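Local coordinates for ATP phosphoribosyltransferase regulatory subunit (Thermotoga maritima, PDB 1USY), which is probably required for the first step of histidine biosynthesis and may allow feedback regulation of ATP phosphoribosyltransferase by histidine, at residues D2-E7 and I268-K273; T57-R62 and Y256-E261; D68-V73 and P99-D104. One frame throughout, in Å; residues are numbered along the deposited sequence.

How the interactions relate
Interaction 1 joins the two ends of the chain, and interactions 2 and 3 are nested one inside the other within the loop it closes. All three reach the same large mixed sheet of the class-II synthetase-like fold, where strands 71-83, 86-98, 262-269 and 248-257 are successive neighbours. The centre of interaction 1 lies about 27 Å from that of interaction 2 and 28 Å from that of interaction 3. Interactions 2 and 3 are adjacent, their centres about 11 Å apart, and R62 of the first forms a salt bridge with D68 of the second. D2 and H61 each bond weakly across to a second subunit, bringing the N-terminal region and helix 54-63 to the interface with it.

Interaction 1: D2-E7 and I268-K273; sequences DFLDFE and IFLEGK
D2 and K273 meet obliquely through their charged ends, K273 NZ standing 3.2 Å from D2 OD1 in a salt bridge that is also a hydrogen bond. The ammonium arrives on the anti side of that oxygen, 30° out of the carboxylate plane. The lysine chain is bent at its second, third and fourth torsions (chi2 -79°), which folds its last carbons alongside the same oxygen: K273 CD is 3.5 Å from D2 OD1. The other carboxylate oxygen, OD2, is weakly hydrogen-bonded to H61 of a second subunit, and the two bonds steady the group from different partners. Strand 262-269, which leads into this C-terminal tail, probably corresponds to the motif 3 strand of class-II aminoacyl-tRNA synthetases; beyond it L270 and E271 still share backbone hydrogen bonds with Y91 of strand 86-98. Further in, L4 and L270 meet at about a right angle, methyl against methyl, with L4 CD1 4.2 Å from L270 CD1. In L4, CG lies anti to the backbone nitrogen, and its CD1 methyl is the one that reaches L270. L4 is buried and packs on Y91 as well, while nearby F6 turns to the second subunit, its ring edge-to-face with W74 there.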
# COMPACT_ATOMS: atom_id res chain seq x y z
N ASP B 2 10.42 26.19 -7.82
CA ASP B 2 10.22 25.78 -6.44
C ASP B 2 11.08 26.68 -5.57
O ASP B 2 11.91 26.23 -4.79
CB ASP B 2 10.54 24.31 -6.24
CG ASP B 2 9.63 23.39 -7.07
OD1 ASP B 2 8.40 23.31 -6.77
OD2 ASP B 2 10.07 22.70 -8.02
N PHE B 3 10.86 27.98 -5.76
CA PHE B 3 11.60 29.03 -5.10
C PHE B 3 10.90 29.39 -3.81
O PHE B 3 9.69 29.37 -3.75
CB PHE B 3 11.69 30.25 -6.02
CG PHE B 3 12.16 31.49 -5.31
CD1 PHE B 3 13.49 31.89 -5.42
CD2 PHE B 3 11.29 32.23 -4.51
CE1 PHE B 3 13.94 33.02 -4.76
CE2 PHE B 3 11.75 33.35 -3.85
CZ PHE B 3 13.07 33.75 -3.98
N LEU B 4 11.68 29.74 -2.79
CA LEU B 4 11.16 30.20 -1.50
C LEU B 4 11.89 31.50 -1.18
O LEU B 4 13.09 31.59 -1.40
CB LEU B 4 11.44 29.15 -0.41
CG LEU B 4 10.72 29.27 0.94
CD1 LEU B 4 9.40 28.51 0.98
CD2 LEU B 4 11.56 28.76 2.06
N ASP B 5 11.18 32.52 -0.70
CA ASP B 5 11.88 33.69 -0.17
C ASP B 5 12.42 33.30 1.20
O ASP B 5 11.74 33.46 2.21
CB ASP B 5 10.98 34.92 -0.09
CG ASP B 5 11.78 36.20 0.14
OD1 ASP B 5 11.17 37.27 0.31
OD2 ASP B 5 13.03 36.24 0.19
N PHE B 6 13.63 32.77 1.21
CA PHE B 6 14.21 32.25 2.43
C PHE B 6 14.69 33.38 3.35
O PHE B 6 14.83 33.17 4.56
CB PHE B 6 15.36 31.33 2.07
CG PHE B 6 15.97 30.61 3.23
CD1 PHE B 6 17.07 31.15 3.89
CD2 PHE B 6 15.47 29.36 3.61
CE1 PHE B 6 17.68 30.48 4.95
CE2 PHE B 6 16.07 28.67 4.68
CZ PHE B 6 17.17 29.24 5.35
N GLU B 7 14.92 34.58 2.79
CA GLU B 7 15.06 35.80 3.58
C GLU B 7 13.93 35.87 4.62
O GLU B 7 14.14 36.35 5.73
CB GLU B 7 14.97 37.03 2.68
CG GLU B 7 16.20 37.95 2.68
N ILE B 268 2.21 30.78 10.10
CA ILE B 268 2.04 31.58 8.92
C ILE B 268 2.12 30.72 7.67
O ILE B 268 2.97 29.81 7.58
CB ILE B 268 3.10 32.64 8.85
CG1 ILE B 268 2.90 33.69 9.91
CG2 ILE B 268 3.12 33.27 7.44
CD1 ILE B 268 4.14 34.43 10.19
N PHE B 269 1.27 31.06 6.70
CA PHE B 269 1.28 30.44 5.37
C PHE B 269 2.00 31.25 4.27
O PHE B 269 1.50 32.28 3.83
CB PHE B 269 -0.15 30.10 4.96
CG PHE B 269 -1.03 29.63 6.11
CD1 PHE B 269 -0.81 28.39 6.72
CD2 PHE B 269 -2.08 30.44 6.59
CE1 PHE B 269 -1.62 27.93 7.80
CE2 PHE B 269 -2.92 30.02 7.65
CZ PHE B 269 -2.67 28.74 8.27
N LEU B 270 3.20 30.83 3.85
CA LEU B 270 3.75 31.40 2.63
C LEU B 270 3.22 30.49 1.53
O LEU B 270 2.91 30.92 0.44
CB LEU B 270 5.27 31.34 2.62
CG LEU B 270 6.20 31.78 3.75
CD1 LEU B 270 7.57 31.54 3.19
CD2 LEU B 270 6.03 33.26 4.18
N GLU B 271 3.20 29.20 1.87
CA GLU B 271 2.42 28.14 1.21
C GLU B 271 2.74 27.86 -0.25
O GLU B 271 3.75 28.35 -0.78
CB GLU B 271 0.91 28.37 1.41
CG GLU B 271 0.47 28.05 2.82
CD GLU B 271 -0.91 27.41 2.87
OE1 GLU B 271 -1.13 26.54 3.76
OE2 GLU B 271 -1.76 27.77 2.04
N GLY B 272 1.89 27.04 -0.88
CA GLY B 272 2.03 26.71 -2.28
C GLY B 272 2.17 25.22 -2.47
O GLY B 272 1.58 24.46 -1.72
N LYS B 273 2.91 24.83 -3.50
CA LYS B 273 3.41 23.45 -3.73
C LYS B 273 2.40 22.27 -3.82
O LYS B 273 1.46 22.16 -3.05
CB LYS B 273 4.58 23.15 -2.79
CG LYS B 273 5.65 24.29 -2.74
CD LYS B 273 6.59 24.29 -3.95
CE LYS B 273 6.49 25.58 -4.75
NZ LYS B 273 6.03 25.33 -6.16

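Interaction 2: T57-R62 and Y256-E261; sequences TVLNHR and YTVNGE
The charged pair is R62 with E261, which approach each other from opposite directions and form a salt bridge, R62 NH2 lying 2.7 Å from E261 OE2. Both carboxylate oxygens are close to that nitrogen, E261 OE1 being 2.8 Å from R62 NH2, but OE1 is displaced over one face of the guanidinium, 3.2 Å from R62 CZ. The two groups therefore do not lie flat side by side: their planes are 47° apart. R62 leaves the helix with CG anti to the backbone nitrogen (chi1 -169°), runs extended through chi2 and bends at chi3 (125°), which carries the guanidinium across to the turn. The same NH2 also forms a salt bridge with D68; two carboxylates thus gather about one cation, which probably offsets their mutual repulsion.

The apolar part rests on one methyl, L59 CD1. It meets V258 tip to tip, 3.7 Å from V258 CG2, and lies 4.0 Å from Y256 CE1. L59 and Y256 run past one another from opposing directions, the CD1 methyl reaching the ring obliquely. The hydroxyl of Y256 is engaged elsewhere, hydrogen-bonded to E96.

Backbone bonding shapes the partner of the helix: V258 N donates to E261 O over 2.7 Å, closing the turn in which N259 and G260 both have positive phi. This is the tight connection of the hairpin formed by strands 248-257 and 262-269. Helix 54-63 packs beside that hairpin end and also against the sheet, V58 resting on I71 and V73 of strand 71-83 and on E96 of strand 86-98, while Y256, R62 and E261 all touch V98.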
# COMPACT_ATOMS: atom_id res chain seq x y z
N THR B 57 2.18 17.56 16.02
CA THR B 57 3.55 17.05 15.92
C THR B 57 4.47 17.48 17.06
O THR B 57 5.17 16.66 17.61
CB THR B 57 4.16 17.48 14.58
OG1 THR B 57 3.60 16.67 13.54
CG2 THR B 57 5.65 17.18 14.55
N VAL B 58 4.49 18.76 17.38
CA VAL B 58 5.40 19.22 18.40
C VAL B 58 4.97 18.55 19.70
O VAL B 58 5.80 18.16 20.51
CB VAL B 58 5.40 20.76 18.48
CG1 VAL B 58 6.08 21.26 19.74
CG2 VAL B 58 6.06 21.36 17.22
N LEU B 59 3.67 18.33 19.84
CA LEU B 59 3.12 17.75 21.05
C LEU B 59 3.41 16.28 21.29
O LEU B 59 3.57 15.89 22.44
CB LEU B 59 1.62 18.00 21.16
CG LEU B 59 1.32 19.13 22.14
CD1 LEU B 59 0.09 19.86 21.71
CD2 LEU B 59 1.15 18.54 23.53
N ASN B 60 3.46 15.47 20.23
CA ASN B 60 3.92 14.10 20.35
C ASN B 60 5.38 14.02 20.79
O ASN B 60 5.71 13.28 21.69
CB ASN B 60 3.74 13.31 19.05
CG ASN B 60 2.32 12.80 18.86
OD1 ASN B 60 1.64 12.39 19.82
ND2 ASN B 60 1.86 12.82 17.61
N HIS B 61 6.23 14.82 20.15
CA HIS B 61 7.67 14.83 20.45
C HIS B 61 8.07 15.31 21.84
O HIS B 61 9.15 15.00 22.31
CB HIS B 61 8.40 15.64 19.40
CG HIS B 61 8.44 14.97 18.07
ND1 HIS B 61 9.59 14.88 17.32
CD2 HIS B 61 7.48 14.35 17.35
CE1 HIS B 61 9.33 14.23 16.20
NE2 HIS B 61 8.05 13.91 16.19
N ARG B 62 7.19 16.09 22.46
CA ARG B 62 7.29 16.46 23.86
C ARG B 62 7.08 15.23 24.76
O ARG B 62 7.82 15.03 25.73
CB ARG B 62 6.23 17.54 24.16
CG ARG B 62 6.36 18.22 25.51
CD ARG B 62 5.26 19.26 25.81
NE ARG B 62 4.63 18.92 27.08
CZ ARG B 62 4.73 19.61 28.21
NH1 ARG B 62 5.42 20.75 28.27
NH2 ARG B 62 4.12 19.18 29.30
N TYR B 256 -4.85 26.78 23.40
CA TYR B 256 -5.41 25.43 23.40
C TYR B 256 -5.05 24.71 24.67
O TYR B 256 -4.10 25.06 25.37
CB TYR B 256 -4.89 24.62 22.21
CG TYR B 256 -3.38 24.60 22.08
CD1 TYR B 256 -2.63 23.59 22.68
CD2 TYR B 256 -2.70 25.61 21.37
CE1 TYR B 256 -1.23 23.57 22.57
CE2 TYR B 256 -1.30 25.60 21.27
CZ TYR B 256 -0.58 24.56 21.88
OH TYR B 256 0.78 24.50 21.78
N THR B 257 -5.84 23.67 24.96
CA THR B 257 -5.60 22.77 26.08
C THR B 257 -5.45 21.32 25.61
O THR B 257 -6.29 20.81 24.86
CB THR B 257 -6.78 22.88 27.06
OG1 THR B 257 -6.80 24.20 27.60
CG2 THR B 257 -6.55 22.03 28.29
N VAL B 258 -4.38 20.65 26.04
CA VAL B 258 -4.26 19.19 25.82
C VAL B 258 -4.03 18.49 27.15
O VAL B 258 -2.90 18.41 27.63
CB VAL B 258 -3.14 18.76 24.79
CG1 VAL B 258 -3.32 17.29 24.38
CG2 VAL B 258 -3.13 19.67 23.56
N ASN B 259 -5.12 17.99 27.73
CA ASN B 259 -5.10 17.33 29.04
C ASN B 259 -4.47 18.16 30.17
O ASN B 259 -3.32 17.92 30.57
CB ASN B 259 -4.41 15.96 28.92
CG ASN B 259 -5.07 15.06 27.89
OD1 ASN B 259 -6.07 14.39 28.18
ND2 ASN B 259 -4.52 15.06 26.69
N GLY B 260 -5.23 19.14 30.68
CA GLY B 260 -4.78 20.02 31.75
C GLY B 260 -3.52 20.81 31.41
O GLY B 260 -2.89 21.42 32.29
N GLU B 261 -3.19 20.77 30.13
CA GLU B 261 -2.01 21.39 29.56
C GLU B 261 -2.35 22.55 28.62
O GLU B 261 -2.84 22.35 27.49
CB GLU B 261 -1.23 20.34 28.77
CG GLU B 261 -0.44 19.40 29.65
CD GLU B 261 1.05 19.57 29.43
OE1 GLU B 261 1.51 19.31 28.29
OE2 GLU B 261 1.75 19.97 30.38

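Interaction 3: D68-V73 and P99-D104; sequences DSQIKV and PRNSLD
Q70 and P99 face each other with their CA atoms 6.2 Å apart, just beyond the paired ends of two antiparallel strands. Segment 68-73 enters strand 71-83 at I71, whose backbone bonds to V98; segment 99-104 leaves strand 86-98 through a cis peptide bond ahead of P99 and reaches helix 103-120 within a few residues. Ahead of helix 103-120, D105 accepts a hydrogen bond from N101 N and a weak one from S102 N.

Between the side chains there is neither a hydrogen bond nor a salt bridge; the contact is made by the flat amide of Q70, which turns its face to the CD-CG edge of the P99 ring. A bend at the second torsion (chi2 -93°) brings the amide round, so that P99 CD lies under its face, 3.7 Å from Q70 OE1 and 3.8 Å from Q70 NE2. P99 CG joins in, 3.9 Å from Q70 NE2. The two side chains cross at about a right angle. N101 OD1 comes no nearer than 4.3 Å to Q70 OE1, with no bond between them. Putting a glycine at P99 would remove the ring, and with it the low cost of the cis peptide bond before it, and is likely to leave the Q70 amide free to turn.

Q70 and N101 are exposed, whereas I71 beneath is buried against V58 and R62 of helix 54-63. The contact flanks the open end of the long hairpin of strands 71-83 and 86-98, which probably corresponds to motif 2 of class-II aminoacyl-tRNA synthetases.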
# COMPACT_ATOMS: atom_id res chain seq x y z
N ASP B 68 9.11 15.62 31.53
CA ASP B 68 8.12 16.67 31.23
C ASP B 68 8.66 18.11 31.10
O ASP B 68 9.04 18.75 32.08
CB ASP B 68 6.91 16.59 32.17
CG ASP B 68 5.62 16.99 31.47
OD1 ASP B 68 5.54 18.13 30.94
OD2 ASP B 68 4.63 16.23 31.41
N SER B 69 8.64 18.63 29.87
CA SER B 69 9.49 19.77 29.52
C SER B 69 8.78 21.00 28.92
O SER B 69 7.89 20.90 28.08
CB SER B 69 10.63 19.32 28.58
OG SER B 69 10.14 18.62 27.44
N GLN B 70 9.23 22.16 29.38
CA GLN B 70 8.81 23.43 28.80
C GLN B 70 9.36 23.54 27.38
O GLN B 70 10.56 23.68 27.17
CB GLN B 70 9.28 24.60 29.68
CG GLN B 70 9.38 24.28 31.18
CD GLN B 70 8.11 24.63 31.95
OE1 GLN B 70 7.77 25.80 32.10
NE2 GLN B 70 7.40 23.61 32.43
N ILE B 71 8.47 23.46 26.40
CA ILE B 71 8.79 23.58 24.98
C ILE B 71 8.49 24.99 24.47
O ILE B 71 7.37 25.46 24.63
CB ILE B 71 7.96 22.53 24.21
CG1 ILE B 71 8.85 21.33 23.90
CG2 ILE B 71 7.34 23.09 22.93
CD1 ILE B 71 8.75 20.24 24.91
N LYS B 72 9.49 25.64 23.88
CA LYS B 72 9.35 26.95 23.24
C LYS B 72 10.00 26.89 21.88
O LYS B 72 11.17 27.28 21.75
CB LYS B 72 10.02 28.06 24.04
CG LYS B 72 9.24 29.34 24.06
CD LYS B 72 9.97 30.49 24.69
CE LYS B 72 9.03 31.68 24.81
NZ LYS B 72 9.68 32.93 25.32
N VAL B 73 9.26 26.44 20.86
CA VAL B 73 9.88 26.21 19.55
C VAL B 73 9.34 27.06 18.42
O VAL B 73 8.21 27.53 18.48
CB VAL B 73 9.77 24.73 19.09
CG1 VAL B 73 10.53 23.82 20.04
CG2 VAL B 73 8.29 24.31 18.91
N PRO B 99 4.33 25.03 28.39
CA PRO B 99 3.00 25.55 28.72
C PRO B 99 2.88 27.07 28.66
O PRO B 99 3.85 27.80 28.90
CB PRO B 99 2.79 25.08 30.16
CG PRO B 99 4.12 24.45 30.58
CD PRO B 99 5.16 24.93 29.60
N ARG B 100 1.67 27.51 28.33
CA ARG B 100 1.27 28.90 28.41
C ARG B 100 1.07 29.20 29.87
O ARG B 100 0.22 28.59 30.52
CB ARG B 100 -0.03 29.12 27.64
CG ARG B 100 -0.74 30.44 27.93
CD ARG B 100 -2.04 30.63 27.18
NE ARG B 100 -3.21 30.18 27.94
CZ ARG B 100 -3.85 29.03 27.74
NH1 ARG B 100 -3.44 28.18 26.79
NH2 ARG B 100 -4.90 28.72 28.47
N ASN B 101 1.87 30.10 30.40
CA ASN B 101 1.78 30.42 31.83
C ASN B 101 0.89 31.65 32.08
O ASN B 101 0.30 31.80 33.16
CB ASN B 101 3.19 30.59 32.45
CG ASN B 101 3.98 29.28 32.48
OD1 ASN B 101 5.08 29.20 31.92
ND2 ASN B 101 3.43 28.25 33.14
N SER B 102 0.75 32.49 31.05
CA SER B 102 -0.02 33.70 31.18
C SER B 102 -0.42 34.21 29.79
O SER B 102 0.07 33.72 28.77
CB SER B 102 0.81 34.76 31.91
OG SER B 102 2.13 34.79 31.40
N LEU B 103 -1.31 35.19 29.76
CA LEU B 103 -1.65 35.88 28.52
C LEU B 103 -0.38 36.41 27.85
O LEU B 103 -0.27 36.37 26.61
CB LEU B 103 -2.62 37.03 28.80
CG LEU B 103 -3.78 37.29 27.84
CD1 LEU B 103 -4.19 38.74 28.05
CD2 LEU B 103 -3.42 37.03 26.39
N ASP B 104 0.55 36.91 28.68
CA ASP B 104 1.82 37.46 28.20
C ASP B 104 2.56 36.51 27.25
O ASP B 104 3.25 36.96 26.32
CB ASP B 104 2.71 37.83 29.35
CG ASP B 104 2.29 39.12 30.02
OD1 ASP B 104 1.15 39.53 29.79
OD2 ASP B 104 3.04 39.78 30.79